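Local coordinates for protein ferric enterobactin receptor PIRA (Pseudomonas aeruginosa, PDB 5FP2) that probably takes up iron-loaded siderophores such as ferric enterobactin across the outer membrane as a TonB-dependent receptor, at residues L348-L353 with E374-T379. Numbering follows the deposited sequence.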
ATOM      1  N   LEU A 348      20.505   9.158  -1.397  1.00136.52           N
ATOM      2  CA  LEU A 348      19.767   8.892  -0.169  1.00134.55           C
ATOM      3  C   LEU A 348      19.992   7.425   0.160  1.00132.03           C
ATOM      4  O   LEU A 348      19.953   6.581  -0.736  1.00131.00           O
ATOM      5  CB  LEU A 348      18.266   9.143  -0.374  1.00133.61           C
ATOM      6  CG  LEU A 348      17.350   8.819   0.823  1.00131.63           C
ATOM      7  CD1 LEU A 348      17.529   9.791   1.983  1.00133.08           C
ATOM      8  CD2 LEU A 348      15.882   8.774   0.420  1.00130.57           C
ATOM      9  N   GLU A 349      20.168   7.109   1.440  1.00131.20           N
ATOM     10  CA  GLU A 349      20.355   5.720   1.851  1.00129.15           C
ATOM     11  C   GLU A 349      19.744   5.363   3.190  1.00127.71           C
ATOM     12  O   GLU A 349      20.012   6.028   4.193  1.00128.75           O
ATOM     13  CB  GLU A 349      21.834   5.426   1.945  1.00130.37           C
ATOM     14  CG  GLU A 349      22.634   6.288   0.999  1.00132.93           C
ATOM     15  CD  GLU A 349      24.060   5.885   0.977  1.00134.21           C
ATOM     16  OE1 GLU A 349      24.429   5.049   1.825  1.00133.23           O
ATOM     17  OE2 GLU A 349      24.774   6.398   0.101  1.00136.36           O
ATOM     18  N   ASN A 350      19.100   4.199   3.232  1.00125.57           N
ATOM     19  CA  ASN A 350      18.483   3.694   4.448  1.00124.30           C
ATOM     20  C   ASN A 350      19.079   2.397   4.937  1.00123.47           C
ATOM     21  O   ASN A 350      19.105   1.415   4.210  1.00122.57           O
ATOM     22  CB  ASN A 350      16.992   3.468   4.224  1.00122.85           C
ATOM     23  CG  ASN A 350      16.205   4.741   4.356  1.00123.72           C
ATOM     24  OD1 ASN A 350      15.938   5.212   5.469  1.00124.05           O
ATOM     25  ND2 ASN A 350      15.929   5.373   3.221  1.00124.47           N
ATOM     26  N   TYR A 351      19.374   2.348   6.226  1.00123.79           N
ATOM     27  CA  TYR A 351      19.650   1.090   6.877  1.00123.07           C
ATOM     28  C   TYR A 351      18.500   0.782   7.824  1.00122.03           C
ATOM     29  O   TYR A 351      18.045   1.664   8.525  1.00122.48           O
ATOM     30  CB  TYR A 351      20.988   1.183   7.630  1.00124.64           C
ATOM     31  CG  TYR A 351      22.105   1.785   6.795  1.00126.22           C
ATOM     32  CD1 TYR A 351      22.174   3.158   6.566  1.00127.60           C
ATOM     33  CD2 TYR A 351      23.038   0.978   6.175  1.00126.55           C
ATOM     34  CE1 TYR A 351      23.156   3.707   5.764  1.00129.36           C
ATOM     35  CE2 TYR A 351      24.023   1.517   5.374  1.00128.19           C
ATOM     36  CZ  TYR A 351      24.067   2.878   5.163  1.00129.61           C
ATOM     37  OH  TYR A 351      25.081   3.408   4.395  1.00131.63           O
ATOM     38  N   ARG A 352      18.030  -0.462   7.831  1.00120.87           N
ATOM     39  CA  ARG A 352      16.985  -0.891   8.746  1.00120.18           C
ATOM     40  C   ARG A 352      17.295  -2.249   9.397  1.00120.15           C
ATOM     41  O   ARG A 352      17.728  -3.189   8.725  1.00119.91           O
ATOM     42  CB  ARG A 352      15.652  -0.976   7.991  1.00119.04           C
ATOM     43  CG  ARG A 352      14.851   0.321   7.931  1.00119.26           C
ATOM     44  CD  ARG A 352      14.157   0.511   6.582  1.00118.72           C
ATOM     45  NE  ARG A 352      13.498   1.823   6.464  1.00119.34           N
ATOM     46  CZ  ARG A 352      13.253   2.456   5.313  1.00119.66           C
ATOM     47  NH1 ARG A 352      13.669   1.934   4.159  1.00119.36           N
ATOM     48  NH2 ARG A 352      12.653   3.645   5.313  1.00120.55           N
ATOM     49  N   LEU A 353      17.009  -2.355  10.695  1.00120.57           N
ATOM     50  CA  LEU A 353      16.919  -3.640  11.383  1.00120.70           C
ATOM     51  C   LEU A 353      15.582  -3.791  12.108  1.00120.38           C
ATOM     52  O   LEU A 353      14.958  -2.805  12.485  1.00120.38           O
ATOM     53  CB  LEU A 353      18.057  -3.768  12.389  1.00122.15           C
ATOM     54  CG  LEU A 353      19.465  -3.886  11.801  1.00122.87           C
ATOM     55  CD1 LEU A 353      20.503  -3.634  12.879  1.00124.57           C
ATOM     56  CD2 LEU A 353      19.671  -5.250  11.164  1.00122.62           C
ATOM     57  N   GLU A 374      12.548  -1.847  16.164  1.00122.34           N
ATOM     58  CA  GLU A 374      13.022  -1.347  14.879  1.00121.49           C
ATOM     59  C   GLU A 374      14.220  -0.442  15.114  1.00122.36           C
ATOM     60  O   GLU A 374      14.221   0.380  16.027  1.00123.32           O
ATOM     61  CB  GLU A 374      11.928  -0.524  14.187  1.00120.83           C
ATOM     62  CG  GLU A 374      10.614  -1.262  13.949  1.00120.23           C
ATOM     63  CD  GLU A 374       9.760  -0.616  12.865  1.00119.55           C
ATOM     64  OE1 GLU A 374      10.290   0.235  12.110  1.00119.45           O
ATOM     65  OE2 GLU A 374       8.546  -0.941  12.790  1.00119.40           O
ATOM     66  N   TRP A 375      15.200  -0.525  14.234  1.00122.18           N
ATOM     67  CA  TRP A 375      16.262   0.462  14.208  1.00123.16           C
ATOM     68  C   TRP A 375      16.498   0.870  12.765  1.00122.61           C
ATOM     69  O   TRP A 375      16.575   0.026  11.875  1.00121.75           O
ATOM     70  CB  TRP A 375      17.557  -0.111  14.813  1.00124.26           C
ATOM     71  CG  TRP A 375      18.730   0.793  14.685  1.00125.50           C
ATOM     72  CD1 TRP A 375      19.146   1.720  15.592  1.00127.01           C
ATOM     73  CD2 TRP A 375      19.587   0.925  13.549  1.00125.60           C
ATOM     74  NE1 TRP A 375      20.239   2.394  15.113  1.00128.14           N
ATOM     75  CE2 TRP A 375      20.538   1.920  13.862  1.00127.33           C
ATOM     76  CE3 TRP A 375      19.687   0.255  12.324  1.00124.61           C
ATOM     77  CZ2 TRP A 375      21.591   2.251  12.998  1.00128.20           C
ATOM     78  CZ3 TRP A 375      20.732   0.587  11.461  1.00125.37           C
ATOM     79  CH2 TRP A 375      21.653   1.592  11.795  1.00127.17           C
ATOM     80  N   ASN A 376      16.766   2.150  12.564  1.00123.46           N
ATOM     81  CA  ASN A 376      16.553   2.777  11.272  1.00123.16           C
ATOM     82  C   ASN A 376      17.514   3.947  11.145  1.00124.84           C
ATOM     83  O   ASN A 376      17.527   4.839  11.991  1.00126.04           O
ATOM     84  CB  ASN A 376      15.108   3.277  11.192  1.00122.60           C
ATOM     85  CG  ASN A 376      14.536   3.220   9.782  1.00121.73           C
ATOM     86  OD1 ASN A 376      13.402   2.762   9.580  1.00120.74           O
ATOM     87  ND2 ASN A 376      15.250   3.816   8.826  1.00122.42           N
ATOM     88  N   LYS A 377      18.317   3.962  10.093  1.00125.17           N
ATOM     89  CA  LYS A 377      19.146   5.121   9.828  1.00127.07           C
ATOM     90  C   LYS A 377      18.869   5.581   8.415  1.00127.06           C
ATOM     91  O   LYS A 377      18.712   4.752   7.530  1.00125.82           O
ATOM     92  CB  LYS A 377      20.621   4.755   9.992  1.00128.21           C
ATOM     93  CG  LYS A 377      21.579   5.936   9.957  1.00130.66           C
ATOM     94  CD  LYS A 377      22.975   5.487  10.356  1.00131.93           C
ATOM     95  CE  LYS A 377      24.051   6.520  10.045  1.00134.61           C
ATOM     96  NZ  LYS A 377      25.432   6.024  10.335  1.00136.03           N
ATOM     97  N   GLU A 378      18.771   6.890   8.209  1.00128.63           N
ATOM     98  CA  GLU A 378      18.683   7.434   6.860  1.00129.25           C
ATOM     99  C   GLU A 378      19.675   8.563   6.672  1.00131.98           C
ATOM    100  O   GLU A 378      19.846   9.402   7.554  1.00133.51           O
ATOM    101  CB  GLU A 378      17.294   7.950   6.564  1.00128.78           C
ATOM    102  CG  GLU A 378      16.238   7.465   7.537  1.00127.24           C
ATOM    103  CD  GLU A 378      14.988   8.297   7.439  1.00127.57           C
ATOM    104  OE1 GLU A 378      15.037   9.470   7.886  1.00129.42           O
ATOM    105  OE2 GLU A 378      14.027   7.815   6.789  1.00126.29           O
ATOM    106  N   THR A 379      20.380   8.525   5.545  1.00132.78           N
ATOM    107  CA  THR A 379      21.391   9.517   5.237  1.00135.70           C
ATOM    108  C   THR A 379      21.037  10.193   3.923  1.00136.82           C
ATOM    109  O   THR A 379      20.576   9.545   2.990  1.00135.35           O
ATOM    110  CB  THR A 379      22.754   8.854   5.066  1.00136.29           C
ATOM    111  OG1 THR A 379      22.635   7.841   4.063  1.00134.60           O
ATOM    112  CG2 THR A 379      23.217   8.217   6.367  1.00135.69           C
TER
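Leu353 and Trp375 bond to each other through both backbone amides, the N of Leu353 reaching the O of Trp375 at 2.7 Å and almost straight. The same two-bond pairing recurs at Tyr351 with Lys377 and at Glu349 with Thr379, the hydrogen-bonded pairs of an antiparallel hairpin. At the last pair the carbonyl O of Glu349 is gripped twice, by the N of Thr379 at 2.9 Å and by its OG1 at 3.2 Å. A chi1 of 56° sets that hydroxyl between the backbone N and carbonyl carbon of Thr379, from where it reaches across to the Glu349 carbonyl.

The non-hydrogen-bonded pairs alternate with these and send their side chains to the other face. Arg352 and Asn376 run alongside one another, with NE of Arg352 giving a long bond of 3.3 Å to OD1 of Asn376. OD1 lies close to the guanidinium plane, and the C=O...N angle of 104° has NE approaching the oxygen from the side, while the amide is turned almost perpendicular to the guanidinium (88°). Asn350 lies beside Glu378, its OD1 against the aliphatic CB and CG of the glutamate.

On the face that carries Tyr351, Leu353 and Trp375, the indole makes the apolar contacts: its CZ3 meets CB of Tyr351 at 3.9 Å, and its CE3 meets CD1 of Leu353 at 4.0 Å.

Both segments belong to a hairpin of the 22-stranded barrel characteristic of TonB-dependent receptors, which encloses a plug domain. Strand 309-323 flanks 348-353, supplying Asp318 as salt-bridge partner of Arg352 and Tyr317 beside the Tyr351 ring; strand 408-423 continues the sheet beyond 374-379.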